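Local coordinates for protein dihydrodipicolinate synthase (Agrobacterium tumefaciens, PDB 3B4U) that probably catalyses the condensation of pyruvate with aspartate semialdehyde in lysine biosynthesis, as in other dihydrodipicolinate synthases, at residues F5-L11 / G37-L43. Numbering follows the deposited sequence.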
# COMPACT_ATOMS: atom_id res chain seq x y z
N PHE B 5 17.19 16.33 15.39
CA PHE B 5 15.93 16.40 14.66
C PHE B 5 14.87 17.21 15.41
O PHE B 5 14.23 18.09 14.82
CB PHE B 5 15.45 14.97 14.37
CG PHE B 5 14.16 14.93 13.59
CD1 PHE B 5 14.17 14.94 12.21
CD2 PHE B 5 12.94 14.90 14.24
CE1 PHE B 5 12.99 14.94 11.50
CE2 PHE B 5 11.75 14.86 13.54
CZ PHE B 5 11.78 14.90 12.16
N GLY B 6 14.67 16.91 16.68
CA GLY B 6 13.73 17.66 17.50
C GLY B 6 12.31 17.14 17.38
O GLY B 6 12.06 15.94 17.27
N LEU B 7 11.37 18.08 17.42
CA LEU B 7 9.95 17.77 17.35
C LEU B 7 9.41 18.14 15.97
O LEU B 7 9.51 19.29 15.54
CB LEU B 7 9.17 18.55 18.42
CG LEU B 7 7.66 18.32 18.38
CD1 LEU B 7 7.30 16.83 18.52
CD2 LEU B 7 6.95 19.16 19.43
N SER B 8 8.80 17.17 15.31
CA SER B 8 8.07 17.43 14.09
C SER B 8 6.60 17.08 14.32
O SER B 8 6.31 16.03 14.86
CB SER B 8 8.67 16.59 12.96
OG SER B 8 8.17 17.00 11.69
N ALA B 9 5.66 17.93 13.88
CA ALA B 9 4.26 17.53 13.88
C ALA B 9 4.02 16.52 12.79
O ALA B 9 4.44 16.73 11.65
CB ALA B 9 3.36 18.73 13.66
N ALA B 10 3.33 15.43 13.11
CA ALA B 10 2.84 14.49 12.10
C ALA B 10 1.56 15.16 11.59
O ALA B 10 0.46 14.89 12.05
CB ALA B 10 2.55 13.11 12.73
N LEU B 11 1.72 16.10 10.66
CA LEU B 11 0.69 17.12 10.43
C LEU B 11 -0.58 16.49 9.88
O LEU B 11 -0.56 15.74 8.91
CB LEU B 11 1.20 18.17 9.45
CG LEU B 11 0.49 19.50 9.53
CD1 LEU B 11 0.94 20.29 10.76
CD2 LEU B 11 0.68 20.30 8.24
N GLY B 37 6.15 25.22 18.98
CA GLY B 37 7.24 24.39 19.44
C GLY B 37 7.73 23.31 18.53
O GLY B 37 8.67 22.63 18.87
N CYS B 38 7.15 23.13 17.35
CA CYS B 38 7.72 22.18 16.42
C CYS B 38 8.91 22.80 15.71
O CYS B 38 8.87 23.96 15.26
CB CYS B 38 6.70 21.74 15.37
SG CYS B 38 5.36 20.74 16.05
N ASP B 39 9.94 22.00 15.55
CA ASP B 39 11.09 22.32 14.72
C ASP B 39 10.83 22.13 13.23
O ASP B 39 11.46 22.75 12.40
CB ASP B 39 12.28 21.45 15.18
CG ASP B 39 12.60 21.69 16.64
OD1 ASP B 39 12.98 22.83 16.96
OD2 ASP B 39 12.46 20.80 17.49
N SER B 40 9.89 21.26 12.90
CA SER B 40 9.49 20.99 11.53
C SER B 40 8.08 20.46 11.52
O SER B 40 7.50 20.18 12.56
CB SER B 40 10.46 19.97 10.88
OG SER B 40 10.34 18.70 11.48
N VAL B 41 7.55 20.30 10.31
CA VAL B 41 6.31 19.59 10.11
C VAL B 41 6.52 18.49 9.10
O VAL B 41 7.21 18.67 8.09
CB VAL B 41 5.17 20.57 9.67
CG1 VAL B 41 4.82 21.57 10.78
CG2 VAL B 41 5.49 21.32 8.35
N THR B 42 5.90 17.35 9.38
CA THR B 42 5.96 16.19 8.49
C THR B 42 4.62 16.13 7.76
O THR B 42 3.56 16.00 8.38
CB THR B 42 6.21 14.90 9.25
OG1 THR B 42 7.50 14.96 9.85
CG2 THR B 42 6.16 13.70 8.35
N LEU B 43 4.68 16.27 6.45
CA LEU B 43 3.50 16.19 5.59
C LEU B 43 3.34 14.80 5.03
O LEU B 43 4.33 14.15 4.72
CB LEU B 43 3.67 17.16 4.41
CG LEU B 43 4.02 18.59 4.77
CD1 LEU B 43 4.01 19.44 3.50
CD2 LEU B 43 3.14 19.17 5.88
O HOH W 1 12.77 18.25 12.49
O HOH W 2 1.67 14.03 8.26
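Ser8, Ala9 and Ala10 pair in parallel with Ser40, Val41 and Thr42, joining the first two strands of the TIM barrel, 6-10 and 40-43, whose axes are inclined by 36°. The backbone ladder runs from Ala9 N to Ser40 O (3.2 Å), through Thr42 N to Ala9 O, to Leu11 N and Thr42 O (2.9 Å). At its start Leu7 O accepts a hydrogen bond from Asp39 N and a weak one from Ser40 N, while Leu7 N donates a nearly straight bond to the anti lone pair of Asp39 OD2 (2.9 Å). That carboxylate also forms a salt bridge with Arg222. On the barrel-interior face, Ser8 OG is held anti to the backbone N (chi1 -168°), which sets it between Ser40 OG and Thr42 OG1, hydrogen-bonded to each at 2.8 Å. A water over the centre of the Phe5 ring links Ser40 OG to Phe5 O. Under helix 23-35, Cys38 SG packs against Ala9 CB (3.7 Å) and Leu11 CD1 meets Val41 CG1; Leu43, which touches Ile75, runs alongside Leu11, their CD2 atoms 3.6 Å apart. The contact thus closes a beta-alpha-beta unit with three buried hydroxyls linked through Ser8 OG, extended by water at Ser40 OG, and with Cys38, Val41 and Leu11 beneath the helix.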